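Local structure of NADP-dependent 2-hydroxyacid dehydrogenase (Rhizobium etli, 4XCV) at residues Asn291-Phe294 with Arg295-Met299; Trp273-Glu276 with Asn277-Ile280. The protein probably catalyses the NADP(H)-dependent interconversion of 2-hydroxyacids and 2-oxoacids, and binds NADPH. All coordinates share one frame; numbering follows the deposited sequence. Where two conformers were deposited one is given.

How the contacts relate
Followed from the N terminus, the chain reaches contact 2 first. There the loop that leaves strand 255-258 reverses at a tight turn and enters strand 278-280, the last strand across the seven-stranded parallel sheet of the coenzyme-binding domain. Some ten residues later contact 1 opens helix 292-305, whose first turns pack against helix 16-23 and strand 50-54 in the part of the fold built around the five-stranded sheet. The two contacts therefore stand in series, neither nested nor crossing, and each closes no more than a local turn. Their centres lie about 36 Å apart, on opposite sides of the chain's centre, and the chain between them runs from the coenzyme-binding sheet to the five-stranded one.

Contact 1: residues Asn291-Phe294 with Arg295-Met299; sequences NALF and RHVEM
Arg295 reaches back along the first turns of helix 292-305 to Asn291 and forward to Glu298, an example of how one guanidinium can serve neighbours on both sides of its own position. Its chain bends at chi2 (-57°) and chi3 (86°), which folds the group over Asn291 O and the CB of Phe294. The Asn291 amide lies alongside, its plane turned 37° from the guanidinium, and Arg295 NH2 gives Asn291 OD1 a weak hydrogen bond of 3.3 Å. A water reinforces it, donating to Asn291 OD1 and accepting from Arg295 NH1, while Asn291 ND2 is hydrogen-bonded to Glu289 OE2. On the other side a two-nitrogen salt bridge grips Glu298 side-on: Arg295 NE donates to Glu298 OE1 at 2.8 Å and Arg295 NH1 to Glu298 OE2 at 2.9 Å, the second bond almost straight. Beneath, Arg295 N bonds Asn291 O at 2.9 Å, and on the buried side Leu293 CD1 approaches Val297 CG2 at 4.3 Å. Glu298 OE2 also accepts from Phe27 N, which ties the helix to the loop after helix 16-23. With an alanine in place of Glu298, the guanidinium would probably lose its countercharge and turn more freely, and Phe27 N would lose this acceptor.

Contact 2: residues Trp273-Glu276 with Asn277-Ile280; sequences WELE and NVFI
Leu275 and Val278 pack together at the two ends of a type II beta turn, which illustrates how a Rossmann-type sheet receives its last strand: the chain doubles back and enters strand 278-280, beside strand 255-258. Asn277 takes the left-handed backbone conformation (phi 68°) expected at the third position of such a turn. In the conformer given, a water lies 2.8 Å from Asn277 OD1 and 2.9 Å from Glu276 O, though a bridge through it is doubtful. Val278 closes the turn with a weak hydrogen bond, its N 3.3 Å from Leu275 O. Its CB points toward the incoming loop, and with CG2 beside the backbone N this methyl packs on Leu275 CB, CG and CD2; Leu275 in turn rests on Val248 and Arg249 of helix 241-250. After Phe279, whose CB points away, the CB of Ile280 again points toward the loop, and its side chain crosses that of Trp273 at about a right angle. The indole is held by a hydrogen bond from NE1 to Ala267 O. At this strand Gln125 of the second subunit forms hydrogen bonds, from NE2 to Val278 O and Trp273 O, and through OE1 from Ile280 N. The methyl Ile280 CD1 settles 3.7 Å from Trp273 CA and 3.9 Å from Trp273 CE3.

Contact 1: residues Asn291-Phe294 with Arg295-Met299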
# COMPACT_ATOMS: atom_id res chain seq x y z
N ASN A 291 -3.91 11.01 -24.04
CA ASN A 291 -5.18 10.92 -24.76
C ASN A 291 -6.40 10.99 -23.90
O ASN A 291 -7.50 11.22 -24.40
CB ASN A 291 -5.27 9.59 -25.49
CG ASN A 291 -4.32 9.52 -26.65
OD1 ASN A 291 -4.64 9.99 -27.71
ND2 ASN A 291 -3.17 8.91 -26.45
N ALA A 292 -6.24 10.72 -22.60
CA ALA A 292 -7.36 10.65 -21.72
C ALA A 292 -8.15 11.95 -21.65
O ALA A 292 -9.39 11.94 -21.62
CB ALA A 292 -6.91 10.27 -20.29
N LEU A 293 -7.47 13.10 -21.66
CA LEU A 293 -8.17 14.40 -21.67
C LEU A 293 -9.11 14.53 -22.88
O LEU A 293 -10.22 14.97 -22.79
CB LEU A 293 -7.13 15.58 -21.68
CG LEU A 293 -7.65 16.99 -21.86
CD1 LEU A 293 -8.62 17.36 -20.74
CD2 LEU A 293 -6.44 17.92 -21.91
N PHE A 294 -8.59 14.13 -24.05
CA PHE A 294 -9.33 14.28 -25.29
C PHE A 294 -10.47 13.30 -25.35
O PHE A 294 -11.54 13.67 -25.77
CB PHE A 294 -8.35 14.17 -26.48
CG PHE A 294 -7.37 15.27 -26.46
CD1 PHE A 294 -7.71 16.47 -27.02
CD2 PHE A 294 -6.19 15.18 -25.73
CE1 PHE A 294 -6.89 17.55 -26.92
CE2 PHE A 294 -5.37 16.28 -25.63
CZ PHE A 294 -5.73 17.46 -26.25
N ARG A 295 -10.28 12.07 -24.88
CA ARG A 295 -11.40 11.17 -24.80
C ARG A 295 -12.53 11.69 -23.90
O ARG A 295 -13.72 11.57 -24.21
CB ARG A 295 -10.96 9.79 -24.29
CG ARG A 295 -10.00 9.04 -25.18
CD ARG A 295 -10.50 8.81 -26.59
NE ARG A 295 -10.20 9.94 -27.47
CZ ARG A 295 -9.01 10.24 -27.98
NH1 ARG A 295 -8.90 11.30 -28.80
NH2 ARG A 295 -7.93 9.49 -27.73
N HIS A 296 -12.12 12.30 -22.79
CA HIS A 296 -13.10 12.91 -21.85
C HIS A 296 -13.90 14.04 -22.51
O HIS A 296 -15.13 14.12 -22.39
CB HIS A 296 -12.30 13.40 -20.61
CG HIS A 296 -12.91 14.55 -19.89
ND1 HIS A 296 -13.94 14.43 -18.99
CD2 HIS A 296 -12.59 15.87 -19.93
CE1 HIS A 296 -14.23 15.63 -18.50
NE2 HIS A 296 -13.44 16.52 -19.08
N VAL A 297 -13.20 14.93 -23.21
CA VAL A 297 -13.87 16.05 -23.83
C VAL A 297 -14.83 15.56 -24.92
O VAL A 297 -15.98 16.01 -25.05
CB VAL A 297 -12.88 17.10 -24.40
CG1 VAL A 297 -13.65 18.13 -25.18
CG2 VAL A 297 -12.07 17.73 -23.28
N GLU A 298 -14.34 14.62 -25.73
CA GLU A 298 -15.17 14.03 -26.79
C GLU A 298 -16.47 13.41 -26.23
O GLU A 298 -17.54 13.58 -26.81
CB GLU A 298 -14.36 12.99 -27.55
CG GLU A 298 -13.25 13.57 -28.42
CD GLU A 298 -12.24 12.49 -28.80
OE1 GLU A 298 -12.43 11.29 -28.43
OE2 GLU A 298 -11.24 12.82 -29.48
N MET A 299 -16.35 12.71 -25.13
CA MET A 299 -17.50 12.06 -24.49
C MET A 299 -18.48 13.10 -24.00
O MET A 299 -19.69 12.91 -24.13
CB MET A 299 -17.06 11.19 -23.33
CG MET A 299 -18.17 10.81 -22.39
SD MET A 299 -17.58 9.53 -21.30
CE MET A 299 -15.90 9.91 -21.16
O HOH W 1 -6.28 11.47 -29.70

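Contact 2: residues Trp273-Glu276 with Asn277-Ile280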
# COMPACT_ATOMS: atom_id res chain seq x y z
N TRP A 273 13.63 17.80 0.69
CA TRP A 273 14.24 16.65 0.09
C TRP A 273 14.93 15.70 1.05
O TRP A 273 14.84 14.49 0.89
CB TRP A 273 15.26 17.07 -0.97
CG TRP A 273 14.76 17.84 -2.15
CD1 TRP A 273 14.88 19.19 -2.36
CD2 TRP A 273 14.19 17.32 -3.33
NE1 TRP A 273 14.38 19.53 -3.56
CE2 TRP A 273 13.93 18.40 -4.19
CE3 TRP A 273 13.83 16.04 -3.75
CZ2 TRP A 273 13.38 18.23 -5.46
CZ3 TRP A 273 13.26 15.88 -4.99
CH2 TRP A 273 13.04 16.97 -5.82
N GLU A 274 15.62 16.24 2.05
CA GLU A 274 16.44 15.43 2.92
C GLU A 274 15.88 15.34 4.33
O GLU A 274 16.55 14.82 5.21
CB GLU A 274 17.88 15.96 2.92
CG GLU A 274 18.60 15.74 1.59
CD GLU A 274 20.10 15.95 1.68
OE1 GLU A 274 20.79 15.21 2.41
OE2 GLU A 274 20.63 16.85 1.01
N LEU A 275 14.68 15.82 4.56
CA LEU A 275 14.05 15.78 5.88
C LEU A 275 13.69 14.34 6.25
O LEU A 275 13.14 13.63 5.43
CB LEU A 275 12.80 16.63 5.77
CG LEU A 275 12.13 17.24 6.97
CD1 LEU A 275 13.10 17.97 7.88
CD2 LEU A 275 11.15 18.20 6.35
N GLU A 276 13.98 13.92 7.47
CA GLU A 276 13.72 12.56 7.89
C GLU A 276 12.21 12.29 7.85
O GLU A 276 11.39 13.10 8.28
CB GLU A 276 14.25 12.33 9.32
CG GLU A 276 15.76 12.48 9.41
CD GLU A 276 16.20 13.88 9.84
OE1 GLU A 276 15.56 14.90 9.45
OE2 GLU A 276 17.24 13.96 10.58
N ASN A 277 11.87 11.11 7.37
CA ASN A 277 10.45 10.66 7.36
C ASN A 277 9.57 11.47 6.39
O ASN A 277 8.36 11.53 6.59
CB ASN A 277 9.80 10.73 8.77
CG ASN A 277 10.49 9.87 9.79
OD1 ASN A 277 10.90 10.32 10.86
ND2 ASN A 277 10.58 8.61 9.48
N VAL A 278 10.17 12.09 5.39
CA VAL A 278 9.43 12.83 4.38
C VAL A 278 9.65 12.15 3.05
O VAL A 278 10.79 11.89 2.66
CB VAL A 278 9.84 14.29 4.33
CG1 VAL A 278 9.19 14.97 3.14
CG2 VAL A 278 9.43 14.95 5.63
N PHE A 279 8.56 11.82 2.35
CA PHE A 279 8.55 11.20 1.05
C PHE A 279 8.04 12.21 0.05
O PHE A 279 7.00 12.83 0.23
CB PHE A 279 7.61 9.97 1.04
CG PHE A 279 8.03 8.88 1.97
CD1 PHE A 279 7.65 8.91 3.28
CD2 PHE A 279 8.77 7.80 1.53
CE1 PHE A 279 8.03 7.90 4.14
CE2 PHE A 279 9.13 6.76 2.40
CZ PHE A 279 8.75 6.82 3.70
N ILE A 280 8.83 12.38 -1.02
CA ILE A 280 8.50 13.33 -2.10
C ILE A 280 8.27 12.55 -3.36
O ILE A 280 9.08 11.74 -3.77
CB ILE A 280 9.63 14.30 -2.35
CG1 ILE A 280 9.61 15.34 -1.24
CG2 ILE A 280 9.52 14.96 -3.72
CD1 ILE A 280 10.83 16.21 -1.27
O HOH W 2 11.17 13.12 11.17